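PDB 2IT2: UPF0130 protein PH1069 from Pyrococcus horikoshii, which probably methylates the N-4 position of a demethylwyosine derivative at position 37 of tRNA(Phe), with S-adenosyl-L-methionine as methyl donor. Local coordinates for residues Leu108-Lys113 and Val145-Thr150; Leu99-Arg104 and Lys172-Ala177. One frame throughout, in Å; residues are numbered along the deposited sequence.

How the contacts relate
Strand 98-112, long and broken by an irregularity, carries one side of both contacts: contact 2 uses its first part, Leu99-Arg104, and contact 1 its last, Leu108-Lys113. Their centres lie about 25 Å apart, on opposite sides of the centre of the chain. Along the sequence the partners come in reverse order, so contact 1, with strand 143-148, falls between the two segments of contact 2, whose other segment lies on helix 167-194. Contact 1 is made within the antiparallel sheet, while contact 2 lays the long C-terminal helix against that sheet. One strand thus ties together two ends of an elongated subunit, and segments of both contacts also reach the second subunit.

Contact 1 (Leu108-Lys113 and Val145-Thr150); sequences LHVGAK and VEIRST
Leu108, His109 and Val110 pair with Ile147, Glu146 and Val145, and four backbone hydrogen bonds hold the pairing. Leu108 and Ile147 exchange two of them, N of Leu108 giving to O of Ile147 at 3.1 Å and N of Ile147 to O of Leu108 at 2.9 Å. Val110 and Val145 form the second hydrogen-bonded pair, with Val110 N to Val145 O at 2.8 Å. Between these pairs sits the non-hydrogen-bonded pair His109-Glu146. This is the regular ladder of an antiparallel sheet, joining strands 98-112 and 143-148; on its other edge strand 98-112 pairs with strand 48-63, through Thr51 and Phe49.

The polar side-chain bond lies on the His109-Glu146 face. NE2 of His109 donates to OE2 of Glu146 at 2.9 Å, meeting the oxygen on its anti side, and the imidazole and carboxylate planes are turned 29° from each other. Glu146 reaches there with CG anti to the backbone N (chi1 -179°), running alongside the ring so that its CG lies in plane at the imidazole edge. The bond probably steadies the ring's rotation, and Tyr132 of the second subunit packs on Glu146.

Apolar contacts occupy the other face. CB of Leu108 meets CB of Ile147 at 4.1 Å, and CG2 of Val110 comes within 4.3 Å of CD1 of Ile147, while helix 115-127 packs on Val110 and Val145.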
ATOM      1  N   LEU B 108       4.541   9.933   4.107  1.00 15.88           N
ATOM      2  CA  LEU B 108       4.405  11.350   4.418  1.00 15.83           C
ATOM      3  C   LEU B 108       2.933  11.725   4.232  1.00 13.05           C
ATOM      4  O   LEU B 108       2.279  11.283   3.274  1.00 14.81           O
ATOM      5  CB  LEU B 108       5.289  12.201   3.483  1.00 19.11           C
ATOM      6  CG  LEU B 108       6.757  11.800   3.244  1.00 20.05           C
ATOM      7  CD1 LEU B 108       7.367  12.699   2.181  1.00 24.52           C
ATOM      8  CD2 LEU B 108       7.558  11.883   4.545  1.00 25.16           C
ATOM      9  N   HIS B 109       2.397  12.495   5.170  1.00 13.86           N
ATOM     10  CA  HIS B 109       1.021  12.954   5.071  1.00 13.73           C
ATOM     11  C   HIS B 109       1.110  14.460   4.897  1.00 14.38           C
ATOM     12  O   HIS B 109       1.746  15.151   5.702  1.00 16.03           O
ATOM     13  CB  HIS B 109       0.234  12.567   6.324  1.00 16.17           C
ATOM     14  CG  HIS B 109      -0.140  11.119   6.360  1.00 19.08           C
ATOM     15  ND1 HIS B 109      -0.731  10.527   7.461  1.00 24.49           N
ATOM     16  CD2 HIS B 109      -0.040  10.150   5.423  1.00 21.88           C
ATOM     17  CE1 HIS B 109      -0.977   9.259   7.191  1.00 24.17           C
ATOM     18  NE2 HIS B 109      -0.569   9.001   5.964  1.00 22.70           N
ATOM     19  N   VAL B 110       0.499  14.955   3.820  1.00 11.73           N
ATOM     20  CA  VAL B 110       0.551  16.379   3.510  1.00 12.15           C
ATOM     21  C   VAL B 110      -0.824  17.012   3.247  1.00 12.07           C
ATOM     22  O   VAL B 110      -1.601  16.524   2.429  1.00 12.61           O
ATOM     23  CB  VAL B 110       1.456  16.631   2.272  1.00 13.14           C
ATOM     24  CG1 VAL B 110       1.596  18.114   2.038  1.00 14.12           C
ATOM     25  CG2 VAL B 110       2.850  16.017   2.462  1.00 13.41           C
ATOM     26  N   GLY B 111      -1.127  18.102   3.945  1.00 11.96           N
ATOM     27  CA  GLY B 111      -2.401  18.767   3.719  1.00 12.55           C
ATOM     28  C   GLY B 111      -2.247  19.714   2.536  1.00 12.72           C
ATOM     29  O   GLY B 111      -1.177  20.271   2.339  1.00 14.32           O
ATOM     30  N   ALA B 112      -3.306  19.877   1.744  1.00 13.70           N
ATOM     31  CA  ALA B 112      -3.270  20.761   0.573  1.00 15.01           C
ATOM     32  C   ALA B 112      -4.418  21.759   0.605  1.00 14.36           C
ATOM     33  O   ALA B 112      -5.514  21.444   1.064  1.00 15.09           O
ATOM     34  CB  ALA B 112      -3.333  19.932  -0.723  1.00 16.19           C
ATOM     35  N   LYS B 113      -4.168  22.962   0.099  1.00 14.24           N
ATOM     36  CA  LYS B 113      -5.200  23.989   0.105  1.00 16.03           C
ATOM     37  C   LYS B 113      -6.367  23.769  -0.875  1.00 15.74           C
ATOM     38  O   LYS B 113      -7.508  24.135  -0.573  1.00 16.20           O
ATOM     39  CB  LYS B 113      -4.559  25.353  -0.145  1.00 16.96           C
ATOM     40  CG  LYS B 113      -5.536  26.503  -0.055  1.00 21.75           C
ATOM     41  CD  LYS B 113      -4.817  27.823  -0.188  1.00 24.29           C
ATOM     42  CE  LYS B 113      -5.787  28.982  -0.038  1.00 26.79           C
ATOM     43  NZ  LYS B 113      -5.092  30.298  -0.095  1.00 29.86           N
ATOM     44  N   VAL B 145      -2.886  14.307   1.386  1.00 13.38           N
ATOM     45  CA  VAL B 145      -2.203  13.592   0.323  1.00 13.56           C
ATOM     46  C   VAL B 145      -1.236  12.655   1.061  1.00 13.22           C
ATOM     47  O   VAL B 145      -0.585  13.061   2.032  1.00 13.32           O
ATOM     48  CB  VAL B 145      -1.370  14.547  -0.549  1.00 13.41           C
ATOM     49  CG1 VAL B 145      -0.372  13.758  -1.372  1.00 15.62           C
ATOM     50  CG2 VAL B 145      -2.292  15.345  -1.460  1.00 17.55           C
ATOM     51  N   GLU B 146      -1.171  11.399   0.635  1.00 11.32           N
ATOM     52  CA  GLU B 146      -0.248  10.425   1.238  1.00 13.34           C
ATOM     53  C   GLU B 146       0.796  10.102   0.186  1.00 13.60           C
ATOM     54  O   GLU B 146       0.455   9.843  -0.969  1.00 14.96           O
ATOM     55  CB  GLU B 146      -0.976   9.137   1.634  1.00 15.35           C
ATOM     56  CG  GLU B 146      -0.094   8.077   2.282  1.00 21.57           C
ATOM     57  CD  GLU B 146      -0.916   6.933   2.827  1.00 25.41           C
ATOM     58  OE1 GLU B 146      -1.479   6.167   2.016  1.00 30.06           O
ATOM     59  OE2 GLU B 146      -1.014   6.803   4.065  1.00 30.27           O
ATOM     60  N   ILE B 147       2.067  10.140   0.588  1.00 12.48           N
ATOM     61  CA  ILE B 147       3.203   9.842  -0.290  1.00 14.91           C
ATOM     62  C   ILE B 147       3.837   8.557   0.244  1.00 15.25           C
ATOM     63  O   ILE B 147       4.196   8.474   1.421  1.00 14.94           O
ATOM     64  CB  ILE B 147       4.221  11.002  -0.258  1.00 13.72           C
ATOM     65  CG1 ILE B 147       3.556  12.273  -0.796  1.00 16.87           C
ATOM     66  CG2 ILE B 147       5.478  10.643  -1.051  1.00 15.38           C
ATOM     67  CD1 ILE B 147       4.430  13.504  -0.716  1.00 16.75           C
ATOM     68  N   ARG B 148       3.968   7.555  -0.618  1.00 15.85           N
ATOM     69  CA  ARG B 148       4.502   6.264  -0.201  1.00 16.46           C
ATOM     70  C   ARG B 148       5.095   5.528  -1.395  1.00 16.07           C
ATOM     71  O   ARG B 148       4.649   5.720  -2.528  1.00 17.32           O
ATOM     72  CB  ARG B 148       3.359   5.453   0.419  1.00 19.78           C
ATOM     73  CG  ARG B 148       3.756   4.159   1.097  1.00 23.97           C
ATOM     74  CD  ARG B 148       2.579   3.602   1.891  1.00 27.67           C
ATOM     75  NE  ARG B 148       1.479   3.177   1.032  1.00 31.93           N
ATOM     76  CZ  ARG B 148       1.437   2.028   0.363  1.00 34.20           C
ATOM     77  NH1 ARG B 148       2.438   1.158   0.439  1.00 35.28           N
ATOM     78  NH2 ARG B 148       0.385   1.752  -0.396  1.00 35.70           N
ATOM     79  N   SER B 149       6.095   4.685  -1.134  1.00 17.22           N
ATOM     80  CA  SER B 149       6.771   3.905  -2.171  1.00 19.97           C
ATOM     81  C   SER B 149       6.271   2.460  -2.147  1.00 21.64           C
ATOM     82  O   SER B 149       5.625   2.034  -1.186  1.00 22.53           O
ATOM     83  CB  SER B 149       8.293   3.944  -1.952  1.00 21.17           C
ATOM     84  OG  SER B 149       9.000   3.561  -3.125  1.00 24.70           O
ATOM     85  N   THR B 150       6.585   1.711  -3.201  1.00 23.83           N
ATOM     86  CA  THR B 150       6.144   0.321  -3.334  1.00 26.69           C
ATOM     87  C   THR B 150       7.028  -0.743  -2.696  1.00 25.65           C
ATOM     88  O   THR B 150       6.556  -1.849  -2.423  1.00 26.93           O
ATOM     89  CB  THR B 150       5.996  -0.063  -4.808  1.00 27.71           C
ATOM     90  OG1 THR B 150       7.291  -0.068  -5.427  1.00 30.52           O
ATOM     91  CG2 THR B 150       5.084   0.924  -5.519  1.00 28.88           C
TER

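Contact 2 (Leu99-Arg104 and Lys172-Ala177); sequences LWFLVR and KIVEIA
Phe101, on strand 98-112, meets Ile173, Val174 and Ala177 of helix 167-194, and Val103 meets Ala177. The ring of Phe101 is the largest bump. It enters the groove between Ile173 and Ala177, one helical turn apart, and the two methyl groups touch it from different directions. CG2 of Ile173 lies over one face, 3.7 Å from the ring centroid and 20° off the ring normal, a CH-pi contact displaced toward the CD1-CE1 rim. CB of Ala177 instead comes in the plane of the ring and abuts its edge, 3.5 Å from CE1 and nearly as close to CZ. CG2 of Val174 approaches CE2 more loosely and obliquely.

Because CG of Phe101 stands anti to the backbone N (chi1 179°), the ring is carried out toward the helix, while Ile173 slides past it the opposite way. Val103, two residues on, supplies a smaller bump: its CG2 rests 3.7 Å from CB of Ala177, whose single methyl is thus shared by Val103 and Phe101. The closest CA pair is Val103-Ala177, 6.4 Å apart.

An alanine at Phe101 would take away the ring between Ile173 and Ala177, and is likely to leave both methyls without their aromatic partner and a gap between strand and helix.

The two segments run nearly parallel, 14° apart, as strand 98-112 of the antiparallel sheet takes the C-terminal helix 167-194 on one face. Farther along that helix Gln180 and Phe184 continue the cover over Val103, while Ile58 and Leu157 flank Phe101 within the sheet. No hydrogen bond crosses this buried interface, so its cohesion rests on apolar burial and close fit.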
ATOM      1  N   LEU B  99       7.624 -14.523  14.340  1.00 16.12           N
ATOM      2  CA  LEU B  99       8.712 -13.555  14.309  1.00 15.70           C
ATOM      3  C   LEU B  99       8.910 -13.133  12.845  1.00 15.76           C
ATOM      4  O   LEU B  99       9.133 -13.963  11.964  1.00 15.15           O
ATOM      5  CB  LEU B  99       9.993 -14.168  14.891  1.00 15.50           C
ATOM      6  CG  LEU B  99      11.204 -13.227  14.928  1.00 16.21           C
ATOM      7  CD1 LEU B  99      10.922 -12.045  15.858  1.00 18.84           C
ATOM      8  CD2 LEU B  99      12.450 -13.996  15.382  1.00 15.42           C
ATOM      9  N   TRP B 100       8.785 -11.839  12.587  1.00 13.88           N
ATOM     10  CA  TRP B 100       8.918 -11.312  11.232  1.00 13.99           C
ATOM     11  C   TRP B 100      10.012 -10.269  11.061  1.00 14.26           C
ATOM     12  O   TRP B 100      10.298  -9.489  11.979  1.00 13.87           O
ATOM     13  CB  TRP B 100       7.600 -10.664  10.777  1.00 15.40           C
ATOM     14  CG  TRP B 100       6.480 -11.631  10.505  1.00 16.59           C
ATOM     15  CD1 TRP B 100       5.593 -12.146  11.416  1.00 17.71           C
ATOM     16  CD2 TRP B 100       6.169 -12.244   9.248  1.00 16.78           C
ATOM     17  NE1 TRP B 100       4.753 -13.044  10.799  1.00 18.94           N
ATOM     18  CE2 TRP B 100       5.085 -13.128   9.474  1.00 17.49           C
ATOM     19  CE3 TRP B 100       6.702 -12.137   7.959  1.00 16.84           C
ATOM     20  CZ2 TRP B 100       4.522 -13.897   8.446  1.00 17.28           C
ATOM     21  CZ3 TRP B 100       6.141 -12.901   6.937  1.00 16.86           C
ATOM     22  CH2 TRP B 100       5.063 -13.776   7.193  1.00 17.36           C
ATOM     23  N   PHE B 101      10.629 -10.277   9.887  1.00 12.88           N
ATOM     24  CA  PHE B 101      11.615  -9.266   9.547  1.00 13.82           C
ATOM     25  C   PHE B 101      10.833  -8.434   8.527  1.00 14.03           C
ATOM     26  O   PHE B 101      10.407  -8.952   7.488  1.00 14.81           O
ATOM     27  CB  PHE B 101      12.861  -9.900   8.912  1.00 14.72           C
ATOM     28  CG  PHE B 101      13.920  -8.896   8.524  1.00 16.19           C
ATOM     29  CD1 PHE B 101      13.812  -8.182   7.330  1.00 18.27           C
ATOM     30  CD2 PHE B 101      15.006  -8.653   9.360  1.00 18.57           C
ATOM     31  CE1 PHE B 101      14.766  -7.237   6.977  1.00 19.56           C
ATOM     32  CE2 PHE B 101      15.969  -7.704   9.018  1.00 18.64           C
ATOM     33  CZ  PHE B 101      15.852  -6.998   7.825  1.00 18.38           C
ATOM     34  N   LEU B 102      10.623  -7.156   8.824  1.00 12.88           N
ATOM     35  CA  LEU B 102       9.842  -6.296   7.942  1.00 12.64           C
ATOM     36  C   LEU B 102      10.601  -5.071   7.447  1.00 14.30           C
ATOM     37  O   LEU B 102      11.441  -4.509   8.160  1.00 15.29           O
ATOM     38  CB  LEU B 102       8.575  -5.793   8.664  1.00 14.70           C
ATOM     39  CG  LEU B 102       7.685  -6.819   9.382  1.00 16.53           C
ATOM     40  CD1 LEU B 102       6.581  -6.109  10.161  1.00 19.12           C
ATOM     41  CD2 LEU B 102       7.093  -7.786   8.373  1.00 19.85           C
ATOM     42  N   VAL B 103      10.311  -4.688   6.211  1.00 13.42           N
ATOM     43  CA  VAL B 103      10.857  -3.466   5.632  1.00 13.79           C
ATOM     44  C   VAL B 103       9.635  -2.691   5.133  1.00 14.08           C
ATOM     45  O   VAL B 103       8.810  -3.238   4.393  1.00 15.19           O
ATOM     46  CB  VAL B 103      11.807  -3.724   4.451  1.00 14.49           C
ATOM     47  CG1 VAL B 103      12.241  -2.395   3.849  1.00 17.06           C
ATOM     48  CG2 VAL B 103      13.025  -4.469   4.928  1.00 14.94           C
ATOM     49  N   ARG B 104       9.515  -1.433   5.553  1.00 14.70           N
ATOM     50  CA  ARG B 104       8.390  -0.584   5.156  1.00 15.20           C
ATOM     51  C   ARG B 104       8.847   0.766   4.623  1.00 14.73           C
ATOM     52  O   ARG B 104       9.796   1.363   5.129  1.00 15.35           O
ATOM     53  CB  ARG B 104       7.440  -0.360   6.336  1.00 17.18           C
ATOM     54  CG  ARG B 104       6.738  -1.621   6.793  1.00 19.53           C
ATOM     55  CD  ARG B 104       5.750  -2.106   5.743  1.00 21.22           C
ATOM     56  NE  ARG B 104       4.990  -3.270   6.192  1.00 20.98           N
ATOM     57  CZ  ARG B 104       5.404  -4.527   6.074  1.00 19.99           C
ATOM     58  NH1 ARG B 104       6.576  -4.787   5.515  1.00 18.59           N
ATOM     59  NH2 ARG B 104       4.647  -5.524   6.524  1.00 22.74           N
ATOM     60  N   LYS B 172      21.543 -12.529   3.505  1.00 16.00           N
ATOM     61  CA  LYS B 172      20.922 -12.131   2.240  1.00 16.79           C
ATOM     62  C   LYS B 172      19.722 -11.211   2.504  1.00 16.73           C
ATOM     63  O   LYS B 172      19.527 -10.234   1.785  1.00 16.51           O
ATOM     64  CB  LYS B 172      20.464 -13.361   1.444  1.00 18.23           C
ATOM     65  CG  LYS B 172      21.578 -14.315   1.038  1.00 22.25           C
ATOM     66  CD  LYS B 172      22.574 -13.642   0.112  1.00 25.27           C
ATOM     67  CE  LYS B 172      23.662 -14.605  -0.314  1.00 28.47           C
ATOM     68  NZ  LYS B 172      24.670 -13.920  -1.165  1.00 30.87           N
ATOM     69  N   ILE B 173      18.925 -11.506   3.529  1.00 16.33           N
ATOM     70  CA  ILE B 173      17.764 -10.679   3.860  1.00 17.36           C
ATOM     71  C   ILE B 173      18.208  -9.274   4.274  1.00 16.67           C
ATOM     72  O   ILE B 173      17.605  -8.272   3.858  1.00 15.19           O
ATOM     73  CB  ILE B 173      16.950 -11.317   5.012  1.00 19.14           C
ATOM     74  CG1 ILE B 173      16.327 -12.625   4.528  1.00 19.79           C
ATOM     75  CG2 ILE B 173      15.898 -10.341   5.540  1.00 20.99           C
ATOM     76  CD1 ILE B 173      15.759 -13.485   5.648  1.00 22.56           C
ATOM     77  N   VAL B 174      19.249  -9.194   5.099  1.00 16.31           N
ATOM     78  CA  VAL B 174      19.751  -7.895   5.543  1.00 17.28           C
ATOM     79  C   VAL B 174      20.305  -7.083   4.374  1.00 17.77           C
ATOM     80  O   VAL B 174      20.132  -5.863   4.327  1.00 17.47           O
ATOM     81  CB  VAL B 174      20.842  -8.062   6.625  1.00 17.85           C
ATOM     82  CG1 VAL B 174      21.618  -6.759   6.827  1.00 19.67           C
ATOM     83  CG2 VAL B 174      20.199  -8.469   7.929  1.00 18.42           C
ATOM     84  N   GLU B 175      20.956  -7.758   3.429  1.00 18.28           N
ATOM     85  CA  GLU B 175      21.511  -7.102   2.249  1.00 18.87           C
ATOM     86  C   GLU B 175      20.399  -6.432   1.444  1.00 18.15           C
ATOM     87  O   GLU B 175      20.496  -5.255   1.100  1.00 18.21           O
ATOM     88  CB  GLU B 175      22.210  -8.139   1.374  1.00 22.12           C
ATOM     89  CG  GLU B 175      22.963  -7.613   0.179  1.00 29.19           C
ATOM     90  CD  GLU B 175      23.430  -8.752  -0.712  1.00 31.47           C
ATOM     91  OE1 GLU B 175      23.821  -9.811  -0.171  1.00 34.31           O
ATOM     92  OE2 GLU B 175      23.409  -8.591  -1.950  1.00 34.21           O
ATOM     93  N   ILE B 176      19.349  -7.185   1.134  1.00 15.77           N
ATOM     94  CA  ILE B 176      18.231  -6.640   0.369  1.00 16.67           C
ATOM     95  C   ILE B 176      17.548  -5.536   1.165  1.00 16.57           C
ATOM     96  O   ILE B 176      17.198  -4.492   0.620  1.00 17.11           O
ATOM     97  CB  ILE B 176      17.212  -7.754   0.025  1.00 19.02           C
ATOM     98  CG1 ILE B 176      17.885  -8.791  -0.880  1.00 22.35           C
ATOM     99  CG2 ILE B 176      15.969  -7.162  -0.650  1.00 20.66           C
ATOM    100  CD1 ILE B 176      18.248  -8.267  -2.259  1.00 24.61           C
ATOM    101  N   ALA B 177      17.363  -5.761   2.462  1.00 15.49           N
ATOM    102  CA  ALA B 177      16.712  -4.767   3.306  1.00 15.35           C
ATOM    103  C   ALA B 177      17.461  -3.454   3.259  1.00 16.16           C
ATOM    104  O   ALA B 177      16.847  -2.394   3.156  1.00 14.45           O
ATOM    105  CB  ALA B 177      16.633  -5.256   4.738  1.00 17.12           C
TER